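Local coordinates for protein probable dipeptidase (Pseudomonas aeruginosa, PDB 3B40) that probably hydrolyses dipeptides as a metal-dependent peptidase of the M19 membrane dipeptidase family, built on a TIM-barrel fold, at residues D280-L285 / Y324-E329; S235-L240 / V339-Y344; L65-W70 / I97-L102. The protein carries 11 engineered substitutions. One frame throughout, in Å; residues are numbered along the deposited sequence.

Contact 1 of 3, residues D280-L285 / Y324-E329; sequences DKLDAL and YGILEE. Engineered in segment 280-285: Asp283 (natural residue Asn).
The ammonium nitrogen NZ of Lys281 is held from two directions, by the carboxylate of Glu329 and by a water that leads on to Ile326 O, both near the C-terminal end of helix 313-328. The water accepts from Lys281 NZ at 3.0 Å and donates to Ile326 O at 2.7 Å, joining the lysine to a carbonyl of that helix. The salt bridge is the looser grip: Lys281 NZ lies 3.2 Å from Glu329 OE1, a weak hydrogen bond, and the two side chains cross at about a right angle. A bend at chi3 (-143°) takes the lysine chain out of full extension on its way to these partners.

Beneath these polar groups, Ile326 supplies the apolar centre of an antiparallel helix pair whose axes, taken over these segments, approach to 10.0 Å at an angle of 170°. Its two branches have separate tasks. With Ile326 CG2 anti to its backbone nitrogen, this methyl lies 3.8 Å from both Lys281 CB and Leu282 CD2. The longer branch carries Ile326 CD1 to 3.9 Å from Leu285 CD2. A looser methyl contact, Leu282 CD1 to Leu327 CD2, extends the apolar patch. Leu282 and Leu285 are buried further by Leu323 of helix 313-328.

Lysine thus serves twice, its CB as part of the greasy seam and its NZ as a polar lid. The positive charge near a helix C-terminus would be expected to suit the helix dipole, while the weak, outward-lying ion pair suggests that the leucines and Ile326 supply most of the cohesion.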
loop_
_atom_site.group_PDB
_atom_site.type_symbol
_atom_site.label_atom_id
_atom_site.label_comp_id
_atom_site.label_asym_id
_atom_site.label_seq_id
_atom_site.Cartn_x
_atom_site.Cartn_y
_atom_site.Cartn_z
ATOM N N ASP A 280 8.430 1.818 26.303
ATOM C CA ASP A 280 8.345 1.362 27.696
ATOM C C ASP A 280 7.162 0.413 27.908
ATOM O O ASP A 280 7.309 -0.668 28.473
ATOM C CB ASP A 280 8.238 2.562 28.633
ATOM C CG ASP A 280 9.544 3.316 28.769
ATOM O OD1 ASP A 280 10.605 2.757 28.415
ATOM O OD2 ASP A 280 9.510 4.475 29.243
ATOM N N LYS A 281 5.995 0.803 27.412
ATOM C CA LYS A 281 4.816 -0.065 27.455
ATOM C C LYS A 281 5.052 -1.409 26.747
ATOM O O LYS A 281 4.710 -2.481 27.277
ATOM C CB LYS A 281 3.617 0.660 26.837
ATOM C CG LYS A 281 3.003 1.719 27.748
ATOM C CD LYS A 281 1.731 2.270 27.131
ATOM C CE LYS A 281 1.554 3.763 27.396
ATOM N NZ LYS A 281 0.654 4.366 26.337
ATOM N N LEU A 282 5.626 -1.363 25.541
ATOM C CA LEU A 282 5.905 -2.609 24.824
ATOM C C LEU A 282 6.886 -3.488 25.588
ATOM O O LEU A 282 6.674 -4.692 25.685
ATOM C CB LEU A 282 6.431 -2.344 23.415
ATOM C CG LEU A 282 5.418 -1.728 22.470
ATOM C CD1 LEU A 282 6.105 -1.086 21.297
ATOM C CD2 LEU A 282 4.350 -2.763 22.029
ATOM N N ASP A 283 7.949 -2.895 26.123
ATOM C CA ASP A 283 8.937 -3.690 26.882
ATOM C C ASP A 283 8.355 -4.400 28.112
ATOM O O ASP A 283 8.661 -5.582 28.360
ATOM C CB ASP A 283 10.177 -2.848 27.226
ATOM C CG ASP A 283 11.209 -2.823 26.086
ATOM O OD1 ASP A 283 11.088 -3.619 25.113
ATOM O OD2 ASP A 283 12.168 -2.024 26.177
ATOM N N ALA A 284 7.471 -3.715 28.844
ATOM C CA ALA A 284 6.782 -4.343 29.984
ATOM C C ALA A 284 5.954 -5.528 29.510
ATOM O O ALA A 284 5.932 -6.565 30.169
ATOM C CB ALA A 284 5.903 -3.330 30.733
ATOM N N LEU A 285 5.283 -5.388 28.360
ATOM C CA LEU A 285 4.471 -6.481 27.817
ATOM C C LEU A 285 5.349 -7.645 27.364
ATOM O O LEU A 285 5.027 -8.795 27.614
ATOM C CB LEU A 285 3.593 -5.998 26.663
ATOM C CG LEU A 285 2.872 -7.020 25.779
ATOM C CD1 LEU A 285 1.739 -7.671 26.553
ATOM C CD2 LEU A 285 2.321 -6.344 24.569
ATOM N N TYR A 324 -1.159 -4.489 19.880
ATOM C CA TYR A 324 -1.876 -3.576 19.016
ATOM C C TYR A 324 -2.658 -2.498 19.777
ATOM O O TYR A 324 -2.866 -1.398 19.253
ATOM C CB TYR A 324 -2.727 -4.347 18.011
ATOM C CG TYR A 324 -1.879 -4.971 16.906
ATOM C CD1 TYR A 324 -1.062 -4.176 16.097
ATOM C CD2 TYR A 324 -1.887 -6.350 16.681
ATOM C CE1 TYR A 324 -0.266 -4.736 15.071
ATOM C CE2 TYR A 324 -1.098 -6.930 15.655
ATOM C CZ TYR A 324 -0.290 -6.115 14.865
ATOM O OH TYR A 324 0.489 -6.660 13.876
ATOM N N GLY A 325 -3.069 -2.800 21.003
ATOM C CA GLY A 325 -3.736 -1.813 21.867
ATOM C C GLY A 325 -2.789 -0.695 22.258
ATOM O O GLY A 325 -3.166 0.481 22.268
ATOM N N ILE A 326 -1.562 -1.082 22.606
ATOM C CA ILE A 326 -0.486 -0.163 22.970
ATOM C C ILE A 326 -0.098 0.719 21.783
ATOM O O ILE A 326 0.155 1.926 21.949
ATOM C CB ILE A 326 0.769 -0.959 23.514
ATOM C CG1 ILE A 326 0.491 -1.495 24.938
ATOM C CG2 ILE A 326 2.011 -0.097 23.497
ATOM C CD1 ILE A 326 1.337 -2.673 25.400
ATOM N N LEU A 327 -0.051 0.117 20.585
ATOM C CA LEU A 327 0.280 0.842 19.357
ATOM C C LEU A 327 -0.787 1.879 19.046
ATOM O O LEU A 327 -0.470 2.997 18.595
ATOM C CB LEU A 327 0.441 -0.119 18.173
ATOM C CG LEU A 327 1.658 -1.052 18.205
ATOM C CD1 LEU A 327 1.738 -1.845 16.919
ATOM C CD2 LEU A 327 2.973 -0.309 18.435
ATOM N N GLU A 328 -2.052 1.513 19.309
ATOM C CA GLU A 328 -3.186 2.410 19.106
ATOM C C GLU A 328 -3.063 3.693 19.934
ATOM O O GLU A 328 -3.616 4.718 19.550
ATOM C CB GLU A 328 -4.529 1.695 19.359
ATOM C CG GLU A 328 -5.246 1.248 18.065
ATOM C CD GLU A 328 -5.396 -0.280 17.917
ATOM O OE1 GLU A 328 -5.822 -0.934 18.907
ATOM O OE2 GLU A 328 -5.120 -0.825 16.798
ATOM N N GLU A 329 -2.292 3.654 21.021
ATOM C CA GLU A 329 -2.121 4.813 21.914
ATOM C C GLU A 329 -0.970 5.738 21.518
ATOM O O GLU A 329 -0.828 6.837 22.080
ATOM C CB GLU A 329 -1.886 4.371 23.364
ATOM C CG GLU A 329 -3.005 3.579 24.030
ATOM C CD GLU A 329 -2.602 3.093 25.441
ATOM O OE1 GLU A 329 -2.503 3.952 26.354
ATOM O OE2 GLU A 329 -2.383 1.868 25.645
HETATM O O HOH W 1 1.480 3.645 23.508
#

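Contact 2 of 3, residues S235-L240 / V339-Y344; sequences SAPRAL and VDAIDY
Pro237 and Leu240 rest against Ala341 where the TIM-barrel fold places a loop following strand 230-235 beside helix 335-349, one of the helices outside the barrel strands. The tight part centres on the Tyr344 ring, which reaches across from the helix with CG anti to the backbone N (chi1 -175°). Pro237 CB approaches this ring obliquely, 3.5 Å from Tyr344 CD2. Ala239 CB makes a CH-pi contact over one face, 3.5 Å from the Tyr344 ring centroid and 23° off the normal, displaced toward the rim. Tightness does not follow burial here, since exposed Ala239 is among the closest contacts. The ring's hydroxyl is hydrogen-bonded to Asp249.

Deeper in, Ala341 CB receives Pro237 CD and Leu240 CD2, each at 3.8 Å, and the small methyl lets the loop come close to the helix. Leu271 and Val264 also touch Ala341, joining this patch to the protein interior.

The loose side is the edge formed by Leu240, and no hydrogen bond links loop and helix. Leu240 CD1 stays 4.2 Å from Tyr344 CB. The carboxylate of Asp340 is engaged by Arg385 and Lys336, and Leu240 CD2 meets that residue only at Asp340 CB, 4.0 Å away.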
loop_
_atom_site.group_PDB
_atom_site.type_symbol
_atom_site.label_atom_id
_atom_site.label_comp_id
_atom_site.label_asym_id
_atom_site.label_seq_id
_atom_site.Cartn_x
_atom_site.Cartn_y
_atom_site.Cartn_z
ATOM N N SER A 235 5.190 2.747 0.293
ATOM C CA SER A 235 6.452 2.570 1.050
ATOM C C SER A 235 6.957 3.916 1.600
ATOM O O SER A 235 6.607 4.954 1.053
ATOM C CB SER A 235 7.524 1.940 0.145
ATOM O OG SER A 235 7.276 0.549 -0.073
ATOM N N ALA A 236 7.754 3.905 2.678
ATOM C CA ALA A 236 8.413 5.121 3.216
ATOM C C ALA A 236 9.933 4.833 3.368
ATOM O O ALA A 236 10.331 3.646 3.298
ATOM C CB ALA A 236 7.785 5.527 4.571
ATOM N N PRO A 237 10.784 5.892 3.515
ATOM C CA PRO A 237 12.247 5.688 3.693
ATOM C C PRO A 237 12.721 5.184 5.050
ATOM O O PRO A 237 12.235 5.640 6.117
ATOM C CB PRO A 237 12.861 7.102 3.447
ATOM C CG PRO A 237 11.706 7.956 2.858
ATOM C CD PRO A 237 10.441 7.327 3.403
ATOM N N ARG A 238 13.757 4.343 5.030
ATOM C CA ARG A 238 14.346 3.933 6.295
ATOM C C ARG A 238 15.008 5.083 7.057
ATOM O O ARG A 238 15.169 5.015 8.277
ATOM C CB ARG A 238 15.364 2.836 6.081
ATOM C CG ARG A 238 14.752 1.554 5.656
ATOM C CD ARG A 238 15.424 0.503 6.425
ATOM N NE ARG A 238 15.638 -0.666 5.622
ATOM C CZ ARG A 238 16.317 -1.723 6.055
ATOM N NH1 ARG A 238 16.465 -2.770 5.262
ATOM N NH2 ARG A 238 16.832 -1.730 7.279
ATOM N N ALA A 239 15.398 6.125 6.328
ATOM C CA ALA A 239 16.007 7.306 6.932
ATOM C C ALA A 239 15.079 7.931 7.976
ATOM O O ALA A 239 15.544 8.547 8.896
ATOM C CB ALA A 239 16.342 8.317 5.882
ATOM N N LEU A 240 13.772 7.764 7.802
ATOM C CA LEU A 240 12.790 8.176 8.804
ATOM C C LEU A 240 12.573 7.170 9.932
ATOM O O LEU A 240 12.602 7.532 11.099
ATOM C CB LEU A 240 11.455 8.562 8.156
ATOM C CG LEU A 240 11.587 9.944 7.457
ATOM C CD1 LEU A 240 12.147 9.795 6.026
ATOM C CD2 LEU A 240 10.268 10.720 7.472
ATOM N N VAL A 339 5.506 14.706 4.659
ATOM C CA VAL A 339 6.241 15.486 3.645
ATOM C C VAL A 339 7.774 15.446 3.830
ATOM O O VAL A 339 8.524 15.558 2.856
ATOM C CB VAL A 339 5.666 16.906 3.505
ATOM C CG1 VAL A 339 6.510 17.782 2.537
ATOM C CG2 VAL A 339 4.234 16.780 2.987
ATOM N N ASP A 340 8.239 15.299 5.066
ATOM C CA ASP A 340 9.675 14.972 5.303
ATOM C C ASP A 340 10.057 13.743 4.472
ATOM O O ASP A 340 11.088 13.732 3.787
ATOM C CB ASP A 340 9.893 14.637 6.756
ATOM C CG ASP A 340 9.917 15.849 7.660
ATOM O OD1 ASP A 340 9.942 17.013 7.188
ATOM O OD2 ASP A 340 9.920 15.618 8.886
ATOM N N ALA A 341 9.207 12.709 4.532
ATOM C CA ALA A 341 9.430 11.483 3.773
ATOM C C ALA A 341 9.401 11.769 2.278
ATOM O O ALA A 341 10.262 11.286 1.526
ATOM C CB ALA A 341 8.421 10.429 4.154
ATOM N N ILE A 342 8.442 12.572 1.823
ATOM C CA ILE A 342 8.426 12.980 0.412
ATOM C C ILE A 342 9.725 13.723 0.032
ATOM O O ILE A 342 10.345 13.405 -0.985
ATOM C CB ILE A 342 7.161 13.828 0.071
ATOM C CG1 ILE A 342 5.884 12.952 0.266
ATOM C CG2 ILE A 342 7.267 14.419 -1.338
ATOM C CD1 ILE A 342 4.545 13.673 0.055
ATOM N N ASP A 343 10.116 14.686 0.865
ATOM C CA ASP A 343 11.306 15.500 0.686
ATOM C C ASP A 343 12.534 14.595 0.538
ATOM O O ASP A 343 13.322 14.772 -0.372
ATOM C CB ASP A 343 11.520 16.443 1.903
ATOM C CG ASP A 343 10.657 17.714 1.868
ATOM O OD1 ASP A 343 9.818 17.910 0.969
ATOM O OD2 ASP A 343 10.834 18.550 2.771
ATOM N N TYR A 344 12.686 13.641 1.447
ATOM C CA TYR A 344 13.823 12.707 1.437
ATOM C C TYR A 344 13.887 11.871 0.171
ATOM O O TYR A 344 14.960 11.662 -0.386
ATOM C CB TYR A 344 13.785 11.787 2.664
ATOM C CG TYR A 344 15.005 10.894 2.757
ATOM C CD1 TYR A 344 16.168 11.334 3.392
ATOM C CD2 TYR A 344 15.005 9.625 2.186
ATOM C CE1 TYR A 344 17.296 10.519 3.465
ATOM C CE2 TYR A 344 16.120 8.803 2.227
ATOM C CZ TYR A 344 17.278 9.261 2.865
ATOM O OH TYR A 344 18.375 8.447 2.945
#

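Contact 3 of 3, residues L65-W70 / I97-L102; sequences LAIFGW and IRYKIL
Apolar packing between Leu65 and Ile67 on the strand and Leu102 on the helix accounts for much of this contact. Strand 62-68 belongs to the parallel barrel sheet and helix 87-108 lies against it, the axes of the two segments 7.8 Å apart and running at 148°. Leu65 CD1 and Leu102 CD2 are pressed to 3.4 Å, tighter than a usual carbon contact, as the two side chains cross. The other leucine methyl, Leu102 CD1, meets Ile67 CD1 at 3.8 Å. Ile67 first points along the interface, but its CD1 turns in to lie 3.6 Å from Tyr99 N, over the helix backbone, and comes to the edge of the Tyr99 ring.

Polar bonding is concentrated in Arg98. With CG anti to the carbonyl carbon and the chain extended from CG to NE, the side chain carries its guanidinium from the helix to Phe68 O. On the way Arg98 CD passes 3.7 Å from Ala66 O. Arg98 NH2 donates to Phe68 O at 3.1 Å with an N-H...O angle of 143°, the donor standing above the carbonyl plane. Arg98 NE hydrogen bonds to Val31 O.

The aromatic contact is edge-on. Arg98 NH2 lies in the plane of the Phe68 ring, 3.6 Å from Phe68 CD2, and ring and guanidinium planes are 79° apart, so the charge sits beside the ring and not over its pi face.

Phe68 O and Val31 O are two of the acceptors that hold the buried guanidinium, fixing its orientation between Phe68 and the loop containing Val31; NH1 is bonded as well. They would partly offset the cost of burying its charge, while the leucines pack at the other end of the contact.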
loop_
_atom_site.group_PDB
_atom_site.type_symbol
_atom_site.label_atom_id
_atom_site.label_comp_id
_atom_site.label_asym_id
_atom_site.label_seq_id
_atom_site.Cartn_x
_atom_site.Cartn_y
_atom_site.Cartn_z
ATOM N N LEU A 65 -7.366 0.218 -5.982
ATOM C CA LEU A 65 -8.044 -0.659 -5.031
ATOM C C LEU A 65 -7.709 -2.109 -5.348
ATOM O O LEU A 65 -7.984 -2.605 -6.448
ATOM C CB LEU A 65 -9.559 -0.456 -5.106
ATOM C CG LEU A 65 -9.988 1.029 -5.043
ATOM C CD1 LEU A 65 -11.495 1.124 -5.224
ATOM C CD2 LEU A 65 -9.588 1.694 -3.743
ATOM N N ALA A 66 -7.170 -2.787 -4.353
ATOM C CA ALA A 66 -6.528 -4.062 -4.571
ATOM C C ALA A 66 -7.491 -5.228 -4.378
ATOM O O ALA A 66 -8.241 -5.271 -3.402
ATOM C CB ALA A 66 -5.339 -4.211 -3.630
ATOM N N ILE A 67 -7.415 -6.165 -5.317
ATOM C CA ILE A 67 -7.888 -7.518 -5.147
ATOM C C ILE A 67 -6.898 -8.182 -4.200
ATOM O O ILE A 67 -5.734 -8.447 -4.572
ATOM C CB ILE A 67 -7.865 -8.285 -6.503
ATOM C CG1 ILE A 67 -8.712 -7.577 -7.590
ATOM C CG2 ILE A 67 -8.227 -9.763 -6.292
ATOM C CD1 ILE A 67 -10.175 -7.202 -7.263
ATOM N N PHE A 68 -7.355 -8.446 -2.985
ATOM C CA PHE A 68 -6.469 -8.904 -1.904
ATOM C C PHE A 68 -7.078 -10.120 -1.214
ATOM O O PHE A 68 -8.299 -10.168 -0.981
ATOM C CB PHE A 68 -6.291 -7.770 -0.880
ATOM C CG PHE A 68 -5.464 -8.145 0.329
ATOM C CD1 PHE A 68 -4.084 -8.064 0.284
ATOM C CD2 PHE A 68 -6.078 -8.532 1.536
ATOM C CE1 PHE A 68 -3.303 -8.404 1.402
ATOM C CE2 PHE A 68 -5.299 -8.878 2.660
ATOM C CZ PHE A 68 -3.911 -8.810 2.579
ATOM N N GLY A 69 -6.235 -11.112 -0.929
ATOM C CA GLY A 69 -6.556 -12.145 0.050
ATOM C C GLY A 69 -5.280 -12.513 0.800
ATOM O O GLY A 69 -4.175 -12.288 0.297
ATOM N N TRP A 70 -5.432 -13.065 2.004
ATOM C CA TRP A 70 -4.301 -13.563 2.790
ATOM C C TRP A 70 -4.787 -14.582 3.826
ATOM O O TRP A 70 -6.001 -14.806 3.917
ATOM C CB TRP A 70 -3.566 -12.375 3.441
ATOM C CG TRP A 70 -4.163 -11.907 4.700
ATOM C CD1 TRP A 70 -5.486 -11.677 4.959
ATOM C CD2 TRP A 70 -3.453 -11.587 5.889
ATOM N NE1 TRP A 70 -5.642 -11.224 6.252
ATOM C CE2 TRP A 70 -4.405 -11.167 6.845
ATOM C CE3 TRP A 70 -2.087 -11.601 6.242
ATOM C CZ2 TRP A 70 -4.037 -10.778 8.151
ATOM C CZ3 TRP A 70 -1.725 -11.220 7.541
ATOM C CH2 TRP A 70 -2.697 -10.797 8.468
ATOM N N ILE A 97 -14.718 -11.619 -3.556
ATOM C CA ILE A 97 -15.556 -10.618 -2.922
ATOM C C ILE A 97 -15.135 -9.221 -3.348
ATOM O O ILE A 97 -15.979 -8.418 -3.766
ATOM C CB ILE A 97 -15.568 -10.784 -1.373
ATOM C CG1 ILE A 97 -16.311 -12.095 -1.018
ATOM C CG2 ILE A 97 -16.228 -9.549 -0.680
ATOM C CD1 ILE A 97 -16.302 -12.446 0.415
ATOM N N ARG A 98 -13.832 -8.938 -3.274
ATOM C CA ARG A 98 -13.324 -7.598 -3.621
ATOM C C ARG A 98 -13.565 -7.248 -5.092
ATOM O O ARG A 98 -13.962 -6.114 -5.420
ATOM C CB ARG A 98 -11.875 -7.431 -3.164
ATOM C CG ARG A 98 -11.810 -7.218 -1.650
ATOM C CD ARG A 98 -10.410 -7.211 -1.100
ATOM N NE ARG A 98 -10.397 -6.613 0.227
ATOM C CZ ARG A 98 -10.063 -7.262 1.341
ATOM N NH1 ARG A 98 -10.105 -6.624 2.502
ATOM N NH2 ARG A 98 -9.699 -8.551 1.295
ATOM N N TYR A 99 -13.408 -8.245 -5.964
ATOM C CA TYR A 99 -13.745 -8.088 -7.386
ATOM C C TYR A 99 -15.225 -7.759 -7.616
ATOM O O TYR A 99 -15.564 -6.913 -8.440
ATOM C CB TYR A 99 -13.375 -9.363 -8.170
ATOM C CG TYR A 99 -13.596 -9.214 -9.659
ATOM C CD1 TYR A 99 -12.680 -8.521 -10.447
ATOM C CD2 TYR A 99 -14.720 -9.758 -10.277
ATOM C CE1 TYR A 99 -12.872 -8.382 -11.819
ATOM C CE2 TYR A 99 -14.928 -9.607 -11.664
ATOM C CZ TYR A 99 -13.999 -8.915 -12.409
ATOM O OH TYR A 99 -14.173 -8.760 -13.759
ATOM N N LYS A 100 -16.110 -8.443 -6.905
ATOM C CA LYS A 100 -17.540 -8.185 -7.057
ATOM C C LYS A 100 -17.918 -6.795 -6.541
ATOM O O LYS A 100 -18.794 -6.141 -7.107
ATOM C CB LYS A 100 -18.367 -9.247 -6.345
ATOM C CG LYS A 100 -18.617 -10.504 -7.178
ATOM C CD LYS A 100 -19.278 -11.585 -6.312
ATOM C CE LYS A 100 -20.703 -11.180 -5.848
ATOM N NZ LYS A 100 -21.797 -11.850 -6.615
ATOM N N ILE A 101 -17.258 -6.348 -5.473
ATOM C CA ILE A 101 -17.463 -4.976 -4.961
ATOM C C ILE A 101 -17.137 -3.899 -6.019
ATOM O O ILE A 101 -17.932 -2.950 -6.257
ATOM C CB ILE A 101 -16.660 -4.727 -3.650
ATOM C CG1 ILE A 101 -17.239 -5.561 -2.498
ATOM C CG2 ILE A 101 -16.630 -3.191 -3.269
ATOM C CD1 ILE A 101 -16.431 -5.439 -1.168
ATOM N N LEU A 102 -15.986 -4.059 -6.663
ATOM C CA LEU A 102 -15.457 -3.083 -7.620
ATOM C C LEU A 102 -16.270 -3.009 -8.896
ATOM O O LEU A 102 -16.655 -1.931 -9.336
ATOM C CB LEU A 102 -13.981 -3.371 -7.946
ATOM C CG LEU A 102 -12.986 -3.217 -6.778
ATOM C CD1 LEU A 102 -11.589 -3.639 -7.189
ATOM C CD2 LEU A 102 -12.978 -1.750 -6.304
#

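All three contacts belong to one TIM-barrel chain, but they sample different layers. Contact 3 is the buried one, joining a barrel strand to a helix, and it alone has a direct side-chain to backbone hydrogen bond across its segments. Contact 2 is partly buried and joins a loop to a helix through apolar and CH-pi packing; it lies across the chain's centre from contact 3, about 29 Å between centres. Contact 1, its centre about 24 Å from that of the chain, pairs two helices and adds a water and a weak ion pair on its outer side. No helix or strand is shared; helix 313-328 of contact 1 precedes helix 335-349 of contact 2, and contact 1 is nested within the loop contact 2 closes.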